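Local coordinates for protein 3-hexulose-6-phosphate synthase (Mycobacterium gastri, PDB 3AJX) that is a two-subunit TIM-barrel enzyme of the HUMPS family that binds a magnesium ion, at residues G105-K116 with A128-G136; G40-K48 with I72-L80. The protein carries 1 engineered substitution. All blocks are in the same frame, centred on the assembly; numbering follows the deposited sequence.

Contact 1: G105-K116 with A128-G136; sequences GVVVDLIGIEDK and AKFVEMHAG
V107 and F130 meet on neighbouring parallel strands of a TIM barrel, where the strands 105-109 and 130-134, joined by the helix 116-125, form one beta-alpha-beta unit. Packing is tight on the face that carries V107, D109, F130 and E132. CG2 of V107 sits over one face of the F130 ring, 3.5 Å from its centroid and 22° off the normal. With CG1 anti to the backbone N (chi1 172°), CG2 lies beside that N and over the ring, while CG1 also reaches its rim at CE2. On the other face of the strands, V108 CG2 touches A128 CB, and CD1 of L110 touches both V131 CB and M133 CE, each at 3.8 Å, facing the helix 116-125. The strands are joined by backbone bonds such as E132 N to V108 O, 2.9 Å. Beyond them the contact loosens: the type II turn from L110 to I113 carries G112 out to solvent, and water 2 links G112 N, K116 NZ and H134 O. At the strand ends D109 fixes the H134 ring, while I111 CD1 covers one face of it. The carboxylates of D109 and E132 share water 1, and K61 is a weak, distant counter-charge to D109. OD1 of D109 accepts I111 N in an Asx turn, and OD2 uses its syn lone pair to receive H134 ND1 at 3.0 Å, only 5° out of the ring plane.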
loop_
_atom_site.group_PDB
_atom_site.type_symbol
_atom_site.label_atom_id
_atom_site.label_comp_id
_atom_site.label_asym_id
_atom_site.label_seq_id
_atom_site.Cartn_x
_atom_site.Cartn_y
_atom_site.Cartn_z
ATOM N N GLY A 105 18.382 -1.078 2.352
ATOM C CA GLY A 105 17.862 0.255 2.573
ATOM C C GLY A 105 16.400 0.541 2.327
ATOM O O GLY A 105 15.714 -0.163 1.589
ATOM N N VAL A 106 15.935 1.608 2.963
ATOM C CA VAL A 106 14.562 2.047 2.834
ATOM C C VAL A 106 14.483 3.329 2.028
ATOM O O VAL A 106 15.284 4.250 2.212
ATOM C CB VAL A 106 13.923 2.324 4.216
ATOM C CG1 VAL A 106 12.579 3.014 4.037
ATOM C CG2 VAL A 106 13.745 1.026 4.977
ATOM N N VAL A 107 13.514 3.371 1.124
ATOM C CA VAL A 107 13.268 4.547 0.314
ATOM C C VAL A 107 11.889 5.018 0.738
ATOM O O VAL A 107 10.938 4.242 0.735
ATOM C CB VAL A 107 13.249 4.207 -1.187
ATOM C CG1 VAL A 107 12.795 5.430 -2.001
ATOM C CG2 VAL A 107 14.633 3.758 -1.621
ATOM N N VAL A 108 11.773 6.276 1.139
ATOM C CA VAL A 108 10.467 6.776 1.537
ATOM C C VAL A 108 9.813 7.429 0.324
ATOM O O VAL A 108 10.352 8.373 -0.251
ATOM C CB VAL A 108 10.584 7.784 2.701
ATOM C CG1 VAL A 108 9.217 8.380 3.013
ATOM C CG2 VAL A 108 11.143 7.077 3.935
ATOM N N ASP A 109 8.663 6.889 -0.072
ATOM C CA ASP A 109 7.915 7.391 -1.220
ATOM C C ASP A 109 7.039 8.545 -0.745
ATOM O O ASP A 109 6.108 8.346 0.038
ATOM C CB ASP A 109 7.044 6.268 -1.794
ATOM C CG ASP A 109 6.420 6.635 -3.119
ATOM O OD1 ASP A 109 6.241 7.842 -3.374
ATOM O OD2 ASP A 109 6.096 5.718 -3.901
ATOM N N LEU A 110 7.336 9.752 -1.218
ATOM C CA LEU A 110 6.584 10.928 -0.797
ATOM C C LEU A 110 5.336 11.207 -1.630
ATOM O O LEU A 110 4.790 12.312 -1.595
ATOM C CB LEU A 110 7.511 12.152 -0.787
ATOM C CG LEU A 110 8.703 12.020 0.175
ATOM C CD1 LEU A 110 9.626 13.222 0.048
ATOM C CD2 LEU A 110 8.200 11.891 1.614
ATOM N N ILE A 111 4.875 10.201 -2.367
ATOM C CA ILE A 111 3.679 10.354 -3.184
ATOM C C ILE A 111 2.512 10.854 -2.324
ATOM O O ILE A 111 2.310 10.394 -1.197
ATOM C CB ILE A 111 3.296 9.003 -3.851
ATOM C CG1 ILE A 111 2.090 9.189 -4.774
ATOM C CG2 ILE A 111 2.993 7.961 -2.787
ATOM C CD1 ILE A 111 1.791 7.975 -5.640
ATOM N N GLY A 112 1.762 11.815 -2.850
ATOM C CA GLY A 112 0.625 12.352 -2.124
ATOM C C GLY A 112 0.938 13.335 -1.009
ATOM O O GLY A 112 0.020 13.894 -0.403
ATOM N N ILE A 113 2.220 13.544 -0.719
ATOM C CA ILE A 113 2.616 14.472 0.335
ATOM C C ILE A 113 2.574 15.906 -0.183
ATOM O O ILE A 113 3.144 16.211 -1.227
ATOM C CB ILE A 113 4.042 14.161 0.844
ATOM C CG1 ILE A 113 4.078 12.765 1.475
ATOM C CG2 ILE A 113 4.475 15.214 1.857
ATOM C CD1 ILE A 113 3.280 12.641 2.753
ATOM N N GLU A 114 1.898 16.780 0.553
ATOM C CA GLU A 114 1.784 18.178 0.152
ATOM C C GLU A 114 3.084 18.924 0.445
ATOM O O GLU A 114 3.505 19.775 -0.340
ATOM C CB GLU A 114 0.618 18.839 0.894
ATOM C CG GLU A 114 0.071 20.092 0.221
ATOM C CD GLU A 114 1.131 21.150 -0.014
ATOM O OE1 GLU A 114 1.869 21.470 0.942
ATOM O OE2 GLU A 114 1.221 21.663 -1.153
ATOM N N ASP A 115 3.714 18.602 1.571
ATOM C CA ASP A 115 4.972 19.236 1.966
ATOM C C ASP A 115 6.138 18.262 1.790
ATOM O O ASP A 115 6.757 17.839 2.765
ATOM C CB ASP A 115 4.908 19.704 3.428
ATOM C CG ASP A 115 4.655 18.564 4.412
ATOM O OD1 ASP A 115 5.052 18.701 5.586
ATOM O OD2 ASP A 115 4.048 17.542 4.026
ATOM N N LYS A 116 6.441 17.929 0.539
ATOM C CA LYS A 116 7.510 16.981 0.231
ATOM C C LYS A 116 8.902 17.303 0.782
ATOM O O LYS A 116 9.556 16.430 1.351
ATOM C CB LYS A 116 7.589 16.757 -1.284
ATOM C CG LYS A 116 6.354 16.052 -1.856
ATOM C CD LYS A 116 6.550 15.656 -3.315
ATOM C CE LYS A 116 5.382 14.824 -3.830
ATOM N NZ LYS A 116 4.085 15.559 -3.763
ATOM N N ALA A 128 16.011 6.995 6.335
ATOM C CA ALA A 128 15.774 6.657 4.935
ATOM C C ALA A 128 17.051 6.880 4.118
ATOM O O ALA A 128 17.789 7.832 4.368
ATOM C CB ALA A 128 14.640 7.514 4.377
ATOM N N LYS A 129 17.324 5.997 3.158
ATOM C CA LYS A 129 18.507 6.142 2.308
ATOM C C LYS A 129 18.278 7.355 1.415
ATOM O O LYS A 129 19.127 8.245 1.301
ATOM C CB LYS A 129 18.717 4.882 1.463
ATOM C CG LYS A 129 19.017 3.638 2.285
ATOM C CD LYS A 129 20.273 3.828 3.129
ATOM C CE LYS A 129 20.566 2.606 3.986
ATOM N NZ LYS A 129 21.749 2.831 4.863
ATOM N N PHE A 130 17.123 7.373 0.763
ATOM C CA PHE A 130 16.735 8.500 -0.058
ATOM C C PHE A 130 15.224 8.554 -0.104
ATOM O O PHE A 130 14.548 7.653 0.392
ATOM C CB PHE A 130 17.346 8.450 -1.478
ATOM C CG PHE A 130 17.048 7.198 -2.265
ATOM C CD1 PHE A 130 17.840 6.063 -2.122
ATOM C CD2 PHE A 130 16.039 7.193 -3.230
ATOM C CE1 PHE A 130 17.647 4.943 -2.934
ATOM C CE2 PHE A 130 15.834 6.075 -4.050
ATOM C CZ PHE A 130 16.641 4.949 -3.903
ATOM N N VAL A 131 14.694 9.634 -0.658
ATOM C CA VAL A 131 13.255 9.786 -0.753
ATOM C C VAL A 131 12.891 9.864 -2.218
ATOM O O VAL A 131 13.716 10.241 -3.050
ATOM C CB VAL A 131 12.772 11.071 -0.035
ATOM C CG1 VAL A 131 13.090 10.986 1.452
ATOM C CG2 VAL A 131 13.432 12.293 -0.648
ATOM N N GLU A 132 11.662 9.488 -2.537
ATOM C CA GLU A 132 11.213 9.536 -3.914
ATOM C C GLU A 132 10.223 10.672 -4.092
ATOM O O GLU A 132 9.155 10.680 -3.476
ATOM C CB GLU A 132 10.571 8.202 -4.315
ATOM C CG GLU A 132 10.177 8.131 -5.788
ATOM C CD GLU A 132 9.698 6.754 -6.215
ATOM O OE1 GLU A 132 10.515 5.808 -6.227
ATOM O OE2 GLU A 132 8.498 6.617 -6.536
ATOM N N MET A 133 10.613 11.660 -4.896
ATOM C CA MET A 133 9.744 12.792 -5.199
ATOM C C MET A 133 8.898 12.175 -6.294
ATOM O O MET A 133 9.254 12.176 -7.473
ATOM C CB MET A 133 10.558 13.973 -5.708
ATOM C CG MET A 133 11.413 14.615 -4.615
ATOM S SD MET A 133 10.395 15.097 -3.201
ATOM C CE MET A 133 11.641 15.697 -2.041
ATOM N N HIS A 134 7.771 11.627 -5.861
ATOM C CA HIS A 134 6.877 10.875 -6.724
ATOM C C HIS A 134 5.493 11.457 -6.996
ATOM O O HIS A 134 4.802 11.915 -6.083
ATOM C CB HIS A 134 6.731 9.486 -6.091
ATOM C CG HIS A 134 6.036 8.479 -6.949
ATOM N ND1 HIS A 134 5.666 7.238 -6.472
ATOM C CD2 HIS A 134 5.662 8.511 -8.249
ATOM C CE1 HIS A 134 5.092 6.553 -7.445
ATOM N NE2 HIS A 134 5.079 7.300 -8.533
ATOM N N ALA A 135 5.101 11.438 -8.265
ATOM C CA ALA A 135 3.776 11.889 -8.678
ATOM C C ALA A 135 3.186 10.641 -9.330
ATOM O O ALA A 135 3.696 10.164 -10.341
ATOM C CB ALA A 135 3.876 13.024 -9.692
ATOM N N GLY A 136 2.136 10.093 -8.730
ATOM C CA GLY A 136 1.521 8.889 -9.259
ATOM C C GLY A 136 0.833 9.061 -10.598
ATOM O O GLY A 136 0.730 10.169 -11.124
HETATM O O HOH W 1 7.849 4.177 -5.875
HETATM O O HOH W 2 2.699 13.417 -5.184
#

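Contact 2: G40-K48 with I72-L80; sequences GLSVITAVK and IAFKAGADL
K48 and D79 cross at about a right angle, and their salt bridge closes one end of this contact between the helix 42-50 and the C-terminal end of the helix 66-75. In the lysine chain CG, anti to the backbone N (chi1 -177°), passes 3.5 Å from G77 O, and the bend at chi2 then carries NZ to D79 OD1 at 2.8 Å, on the syn lone pair. At the other end L41 also stands roughly perpendicular to its partner, I72, with CD1 3.8 Å from I72 CB. Between them I44 directs CG2 into the turn, 3.5 Å from A78 N and 4.0 Å from A78 CB. T45 OG1 donates to A76 O at 2.7 Å, in the carbonyl plane and on a lone pair. The turn itself is a Schellman motif, in which G77 has positive phi (119°) and comes within 5.2 Å of T45, CA to CA. K48 NZ also bonds P52 O and K54 O, and D79 OD1 accepts V56 N. Both segments thus pack outside the strand 55-62, where I44 and A78 touch A58, while A73 and F74 lean on V81 of the strand 80-84.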
loop_
_atom_site.group_PDB
_atom_site.type_symbol
_atom_site.label_atom_id
_atom_site.label_comp_id
_atom_site.label_asym_id
_atom_site.label_seq_id
_atom_site.Cartn_x
_atom_site.Cartn_y
_atom_site.Cartn_z
ATOM N N GLY A 40 2.563 -11.323 -5.408
ATOM C CA GLY A 40 3.108 -11.620 -4.098
ATOM C C GLY A 40 4.617 -11.473 -4.163
ATOM O O GLY A 40 5.164 -11.139 -5.218
ATOM N N LEU A 41 5.292 -11.741 -3.050
ATOM C CA LEU A 41 6.744 -11.608 -2.956
ATOM C C LEU A 41 7.570 -12.443 -3.935
ATOM O O LEU A 41 8.721 -12.104 -4.209
ATOM C CB LEU A 41 7.194 -11.913 -1.523
ATOM C CG LEU A 41 6.597 -11.022 -0.428
ATOM C CD1 LEU A 41 7.065 -11.514 0.933
ATOM C CD2 LEU A 41 7.014 -9.575 -0.648
ATOM N N SER A 42 6.999 -13.521 -4.469
ATOM C CA SER A 42 7.746 -14.369 -5.396
ATOM C C SER A 42 8.249 -13.635 -6.638
ATOM O O SER A 42 9.240 -14.045 -7.235
ATOM C CB SER A 42 6.910 -15.587 -5.818
ATOM O OG SER A 42 5.721 -15.204 -6.481
ATOM N N VAL A 43 7.585 -12.550 -7.032
ATOM C CA VAL A 43 8.051 -11.827 -8.212
ATOM C C VAL A 43 9.392 -11.152 -7.907
ATOM O O VAL A 43 10.249 -11.028 -8.783
ATOM C CB VAL A 43 7.013 -10.780 -8.705
ATOM C CG1 VAL A 43 6.803 -9.697 -7.661
ATOM C CG2 VAL A 43 7.475 -10.181 -10.029
ATOM N N ILE A 44 9.570 -10.728 -6.658
ATOM C CA ILE A 44 10.811 -10.093 -6.226
ATOM C C ILE A 44 11.942 -11.113 -6.298
ATOM O O ILE A 44 13.023 -10.838 -6.820
ATOM C CB ILE A 44 10.716 -9.601 -4.761
ATOM C CG1 ILE A 44 9.672 -8.492 -4.645
ATOM C CG2 ILE A 44 12.081 -9.101 -4.280
ATOM C CD1 ILE A 44 9.368 -8.110 -3.207
ATOM N N THR A 45 11.676 -12.298 -5.766
ATOM C CA THR A 45 12.662 -13.367 -5.742
ATOM C C THR A 45 13.071 -13.793 -7.144
ATOM O O THR A 45 14.252 -14.009 -7.415
ATOM C CB THR A 45 12.113 -14.582 -4.986
ATOM O OG1 THR A 45 11.637 -14.159 -3.702
ATOM C CG2 THR A 45 13.200 -15.631 -4.797
ATOM N N ALA A 46 12.092 -13.899 -8.033
ATOM C CA ALA A 46 12.354 -14.308 -9.411
ATOM C C ALA A 46 13.226 -13.303 -10.156
ATOM O O ALA A 46 14.159 -13.681 -10.864
ATOM C CB ALA A 46 11.037 -14.504 -10.150
ATOM N N VAL A 47 12.923 -12.020 -9.996
ATOM C CA VAL A 47 13.686 -10.981 -10.671
ATOM C C VAL A 47 15.110 -10.875 -10.136
ATOM O O VAL A 47 16.054 -10.697 -10.910
ATOM C CB VAL A 47 12.988 -9.609 -10.549
ATOM C CG1 VAL A 47 13.870 -8.515 -11.139
ATOM C CG2 VAL A 47 11.653 -9.652 -11.273
ATOM N N LYS A 48 15.274 -10.988 -8.821
ATOM C CA LYS A 48 16.608 -10.900 -8.231
ATOM C C LYS A 48 17.449 -12.090 -8.687
ATOM O O LYS A 48 18.646 -11.957 -8.936
ATOM C CB LYS A 48 16.524 -10.876 -6.700
ATOM C CG LYS A 48 17.877 -10.702 -5.999
ATOM C CD LYS A 48 18.532 -9.368 -6.353
ATOM C CE LYS A 48 19.867 -9.186 -5.648
ATOM N NZ LYS A 48 20.489 -7.866 -5.963
ATOM N N ILE A 72 10.037 -8.949 5.228
ATOM C CA ILE A 72 9.665 -10.000 4.289
ATOM C C ILE A 72 10.097 -9.682 2.860
ATOM O O ILE A 72 10.448 -10.586 2.098
ATOM C CB ILE A 72 8.144 -10.324 4.358
ATOM C CG1 ILE A 72 7.304 -9.119 3.921
ATOM C CG2 ILE A 72 7.784 -10.765 5.778
ATOM C CD1 ILE A 72 5.799 -9.384 3.964
ATOM N N ALA A 73 10.098 -8.400 2.496
ATOM C CA ALA A 73 10.520 -8.003 1.154
ATOM C C ALA A 73 12.036 -8.181 1.010
ATOM O O ALA A 73 12.521 -8.660 -0.019
ATOM C CB ALA A 73 10.123 -6.550 0.888
ATOM N N PHE A 74 12.784 -7.795 2.041
ATOM C CA PHE A 74 14.238 -7.944 2.021
ATOM C C PHE A 74 14.607 -9.421 1.942
ATOM O O PHE A 74 15.484 -9.812 1.169
ATOM C CB PHE A 74 14.859 -7.334 3.285
ATOM C CG PHE A 74 14.894 -5.828 3.289
ATOM C CD1 PHE A 74 14.649 -5.123 4.463
ATOM C CD2 PHE A 74 15.195 -5.117 2.132
ATOM C CE1 PHE A 74 14.702 -3.734 4.487
ATOM C CE2 PHE A 74 15.253 -3.721 2.147
ATOM C CZ PHE A 74 15.006 -3.030 3.327
ATOM N N LYS A 75 13.932 -10.239 2.742
ATOM C CA LYS A 75 14.204 -11.670 2.758
ATOM C C LYS A 75 13.858 -12.322 1.427
ATOM O O LYS A 75 14.443 -13.342 1.057
ATOM C CB LYS A 75 13.433 -12.339 3.898
ATOM C CG LYS A 75 14.034 -12.038 5.266
ATOM C CD LYS A 75 13.330 -12.773 6.394
ATOM C CE LYS A 75 14.103 -12.600 7.698
ATOM N NZ LYS A 75 13.565 -13.450 8.797
ATOM N N ALA A 76 12.919 -11.718 0.703
ATOM C CA ALA A 76 12.502 -12.237 -0.594
ATOM C C ALA A 76 13.484 -11.842 -1.697
ATOM O O ALA A 76 13.334 -12.262 -2.844
ATOM C CB ALA A 76 11.101 -11.735 -0.936
ATOM N N GLY A 77 14.477 -11.021 -1.356
ATOM C CA GLY A 77 15.472 -10.626 -2.340
ATOM C C GLY A 77 15.585 -9.150 -2.670
ATOM O O GLY A 77 16.455 -8.754 -3.448
ATOM N N ALA A 78 14.718 -8.327 -2.096
ATOM C CA ALA A 78 14.778 -6.899 -2.366
ATOM C C ALA A 78 16.008 -6.277 -1.717
ATOM O O ALA A 78 16.433 -6.694 -0.639
ATOM C CB ALA A 78 13.518 -6.212 -1.851
ATOM N N ASP A 79 16.579 -5.282 -2.390
ATOM C CA ASP A 79 17.736 -4.562 -1.879
ATOM C C ASP A 79 17.238 -3.250 -1.291
ATOM O O ASP A 79 17.852 -2.683 -0.391
ATOM C CB ASP A 79 18.726 -4.275 -3.005
ATOM C CG ASP A 79 19.321 -5.540 -3.586
ATOM O OD1 ASP A 79 19.086 -5.812 -4.784
ATOM O OD2 ASP A 79 20.014 -6.259 -2.833
ATOM N N LEU A 80 16.112 -2.782 -1.819
ATOM C CA LEU A 80 15.490 -1.543 -1.370
ATOM C C LEU A 80 13.983 -1.754 -1.292
ATOM O O LEU A 80 13.410 -2.476 -2.108
ATOM C CB LEU A 80 15.780 -0.408 -2.358
ATOM C CG LEU A 80 17.235 0.035 -2.549
ATOM C CD1 LEU A 80 17.326 0.977 -3.747
ATOM C CD2 LEU A 80 17.737 0.709 -1.284
#

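How the contacts relate
Contact 2 closes before contact 1 opens along the chain, and their centres lie 20 Å apart in the same barrel. They meet near the N-terminal ends of the two strands of contact 1: G105 N is 3.2 Å from D79 O, a probable hydrogen bond, and F130 CZ packs 4.0 Å from L80 CD1. D79, whose side chain belongs to contact 2, thus probably also bonds through its backbone O to the first residue of contact 1. Their relation to the metal differs. The side chain of E132 in contact 1 is about 4 Å from the magnesium ion bound by E30 and D59, whereas that of I44 in contact 2 is about 13 Å away. Both contacts also touch the second subunit.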